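Local coordinates for protein intramolecular trans-sialidase (Macrobdella decora, PDB 3SLI) that cleaves sialic acid from sialylated glycans by intramolecular trans-sialylation, releasing 2,7-anhydro-Neu5Ac rather than free Neu5Ac, at residues A[579-584]-A[598-603]. Residues are numbered along the deposited sequence; the frame is centred on the assembly and turned at random.
Sequences KPAIIL and IWIGLV
Leu-584 and Trp-599 leave the sheet together, the leucine's CD2 branch 4.0 Å from Trp-599 CD1 at the pyrrole end of the indole. Leu-584 O meets the edge of that ring in its plane while taking the Trp-599 backbone N-H at 2.7 Å (N to O), and Leu-584 N returns a bond to Trp-599 O. Two residues along, Ile-582 and Gly-601 exchange a second such pair of bonds. Gly-601 has no side chain here, and Ile-582 CG1, set between its own backbone N and carbonyl carbon (chi1 58°), lies 3.6 Å from Gly-601 O. These are the two central strands of a four-stranded antiparallel sheet, a blade of the sialidase beta-propeller; 568-572 flanks 579-587 and 614-623 flanks 596-605, and Trp-618 of 614-623 touches both Ile-582 and Leu-584. On the reverse face Ile-583 and Ile-598 meet through their CG2 methyls at 3.5 Å, closer than an ordinary methyl contact; in each, chi1 near -60° sets CG2 opposite the backbone N. Further along that face, Ala-581 CB sits 4.1 Å from Leu-602 CD1. The extended Lys-579 chain runs across Leu-602, almost perpendicular to it, CD 4.0 Å from Leu-602 CB, before its NZ hydrogen-bonds Asn-604 OD1. At this end of the strand pair Val-603 N donates an almost straight bond (176°) to Pro-580 O, and Val-603 CB packs 3.9 Å from Pro-580 CB.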
ATOM      1  N   LYS A 579       9.434  24.886 -19.865  1.00 16.34           N
ATOM      2  CA  LYS A 579       8.316  25.350 -19.045  1.00 15.10           C
ATOM      3  C   LYS A 579       8.311  24.762 -17.640  1.00 14.70           C
ATOM      4  O   LYS A 579       8.944  23.734 -17.392  1.00 15.40           O
ATOM      5  CB  LYS A 579       6.989  24.977 -19.728  1.00 16.11           C
ATOM      6  CG  LYS A 579       6.817  25.577 -21.111  1.00 19.69           C
ATOM      7  CD  LYS A 579       5.524  25.132 -21.762  1.00 21.75           C
ATOM      8  CE  LYS A 579       5.314  25.874 -23.080  1.00 27.66           C
ATOM      9  NZ  LYS A 579       4.137  25.382 -23.858  1.00 30.24           N
ATOM     10  N   PRO A 580       7.663  25.454 -16.682  1.00 13.52           N
ATOM     11  CA  PRO A 580       7.594  24.942 -15.312  1.00 14.20           C
ATOM     12  C   PRO A 580       6.807  23.635 -15.456  1.00 15.84           C
ATOM     13  O   PRO A 580       5.837  23.582 -16.221  1.00 16.14           O
ATOM     14  CB  PRO A 580       6.746  25.997 -14.599  1.00 14.20           C
ATOM     15  CG  PRO A 580       7.047  27.237 -15.348  1.00 11.65           C
ATOM     16  CD  PRO A 580       7.038  26.783 -16.775  1.00 13.59           C
ATOM     17  N   ALA A 581       7.190  22.596 -14.725  1.00 14.12           N
ATOM     18  CA  ALA A 581       6.509  21.320 -14.857  1.00 11.68           C
ATOM     19  C   ALA A 581       6.084  20.694 -13.553  1.00 10.41           C
ATOM     20  O   ALA A 581       6.680  20.945 -12.507  1.00 12.39           O
ATOM     21  CB  ALA A 581       7.397  20.349 -15.621  1.00 12.56           C
ATOM     22  N   ILE A 582       5.007  19.915 -13.613  1.00 11.74           N
ATOM     23  CA  ILE A 582       4.512  19.181 -12.454  1.00  9.39           C
ATOM     24  C   ILE A 582       4.424  17.729 -12.949  1.00 11.01           C
ATOM     25  O   ILE A 582       4.357  17.493 -14.160  1.00 10.80           O
ATOM     26  CB  ILE A 582       3.148  19.721 -11.910  1.00  9.72           C
ATOM     27  CG1 ILE A 582       2.064  19.687 -12.995  1.00  9.77           C
ATOM     28  CG2 ILE A 582       3.334  21.145 -11.390  1.00  8.65           C
ATOM     29  CD1 ILE A 582       0.673  20.045 -12.492  1.00  9.35           C
ATOM     30  N   ILE A 583       4.505  16.768 -12.035  1.00 10.63           N
ATOM     31  CA  ILE A 583       4.471  15.357 -12.408  1.00 11.24           C
ATOM     32  C   ILE A 583       3.393  14.643 -11.598  1.00 11.67           C
ATOM     33  O   ILE A 583       3.319  14.813 -10.373  1.00 10.34           O
ATOM     34  CB  ILE A 583       5.862  14.713 -12.167  1.00 13.70           C
ATOM     35  CG1 ILE A 583       6.939  15.558 -12.859  1.00 12.92           C
ATOM     36  CG2 ILE A 583       5.903  13.286 -12.730  1.00  9.58           C
ATOM     37  CD1 ILE A 583       8.361  15.079 -12.629  1.00 17.91           C
ATOM     38  N   LEU A 584       2.558  13.853 -12.277  1.00 10.49           N
ATOM     39  CA  LEU A 584       1.455  13.152 -11.621  1.00  9.46           C
ATOM     40  C   LEU A 584       1.508  11.640 -11.819  1.00  8.74           C
ATOM     41  O   LEU A 584       1.833  11.170 -12.901  1.00 10.58           O
ATOM     42  CB  LEU A 584       0.108  13.698 -12.129  1.00  9.48           C
ATOM     43  CG  LEU A 584      -1.198  13.141 -11.541  1.00 11.60           C
ATOM     44  CD1 LEU A 584      -2.269  14.221 -11.550  1.00 13.59           C
ATOM     45  CD2 LEU A 584      -1.669  11.900 -12.314  1.00 13.24           C
ATOM     46  N   ILE A 598       2.759   7.736 -15.228  1.00 10.19           N
ATOM     47  CA  ILE A 598       3.366   8.957 -14.717  1.00 12.48           C
ATOM     48  C   ILE A 598       3.203   9.971 -15.849  1.00 10.66           C
ATOM     49  O   ILE A 598       3.550   9.696 -16.998  1.00 11.72           O
ATOM     50  CB  ILE A 598       4.857   8.757 -14.378  1.00 10.64           C
ATOM     51  CG1 ILE A 598       4.997   7.742 -13.239  1.00 11.37           C
ATOM     52  CG2 ILE A 598       5.494  10.081 -13.985  1.00 10.52           C
ATOM     53  CD1 ILE A 598       6.439   7.369 -12.913  1.00 12.45           C
ATOM     54  N   TRP A 599       2.595  11.107 -15.530  1.00 13.51           N
ATOM     55  CA  TRP A 599       2.339  12.162 -16.498  1.00  9.95           C
ATOM     56  C   TRP A 599       3.159  13.393 -16.172  1.00 12.40           C
ATOM     57  O   TRP A 599       3.385  13.705 -15.001  1.00 13.82           O
ATOM     58  CB  TRP A 599       0.865  12.591 -16.439  1.00 12.74           C
ATOM     59  CG  TRP A 599      -0.145  11.519 -16.719  1.00 12.11           C
ATOM     60  CD1 TRP A 599      -0.519  10.498 -15.890  1.00 10.43           C
ATOM     61  CD2 TRP A 599      -0.931  11.388 -17.907  1.00 12.67           C
ATOM     62  NE1 TRP A 599      -1.493   9.734 -16.496  1.00 14.50           N
ATOM     63  CE2 TRP A 599      -1.762  10.255 -17.733  1.00 11.28           C
ATOM     64  CE3 TRP A 599      -1.018  12.114 -19.104  1.00 12.31           C
ATOM     65  CZ2 TRP A 599      -2.670   9.836 -18.713  1.00 15.63           C
ATOM     66  CZ3 TRP A 599      -1.927  11.698 -20.080  1.00 14.83           C
ATOM     67  CH2 TRP A 599      -2.736  10.565 -19.877  1.00 13.82           C
ATOM     68  N   ILE A 600       3.551  14.114 -17.214  1.00 13.91           N
ATOM     69  CA  ILE A 600       4.286  15.358 -17.064  1.00 13.80           C
ATOM     70  C   ILE A 600       3.368  16.473 -17.577  1.00 14.58           C
ATOM     71  O   ILE A 600       2.883  16.427 -18.723  1.00 13.27           O
ATOM     72  CB  ILE A 600       5.606  15.351 -17.851  1.00 13.32           C
ATOM     73  CG1 ILE A 600       6.586  14.364 -17.212  1.00 16.35           C
ATOM     74  CG2 ILE A 600       6.216  16.751 -17.860  1.00 15.28           C
ATOM     75  CD1 ILE A 600       7.915  14.278 -17.921  1.00 16.34           C
ATOM     76  N   GLY A 601       3.082  17.430 -16.695  1.00 14.08           N
ATOM     77  CA  GLY A 601       2.232  18.555 -17.041  1.00 14.99           C
ATOM     78  C   GLY A 601       3.033  19.842 -17.109  1.00 16.61           C
ATOM     79  O   GLY A 601       3.727  20.196 -16.152  1.00 16.99           O
ATOM     80  N   LEU A 602       2.951  20.523 -18.248  1.00 14.58           N
ATOM     81  CA  LEU A 602       3.661  21.781 -18.477  1.00 16.66           C
ATOM     82  C   LEU A 602       2.746  22.957 -18.160  1.00 16.19           C
ATOM     83  O   LEU A 602       1.628  23.042 -18.680  1.00 16.49           O
ATOM     84  CB  LEU A 602       4.139  21.857 -19.931  1.00 16.94           C
ATOM     85  CG  LEU A 602       5.512  21.264 -20.292  1.00 21.64           C
ATOM     86  CD1 LEU A 602       5.877  20.053 -19.443  1.00 18.54           C
ATOM     87  CD2 LEU A 602       5.563  20.947 -21.780  1.00 17.18           C
ATOM     88  N   VAL A 603       3.216  23.846 -17.288  1.00 15.93           N
ATOM     89  CA  VAL A 603       2.451  25.017 -16.869  1.00 16.89           C
ATOM     90  C   VAL A 603       2.546  26.143 -17.897  1.00 19.10           C
ATOM     91  O   VAL A 603       3.641  26.572 -18.264  1.00 19.28           O
ATOM     92  CB  VAL A 603       2.933  25.541 -15.489  1.00 15.62           C
ATOM     93  CG1 VAL A 603       2.198  26.838 -15.119  1.00 11.99           C
ATOM     94  CG2 VAL A 603       2.721  24.474 -14.410  1.00 13.72           C
TER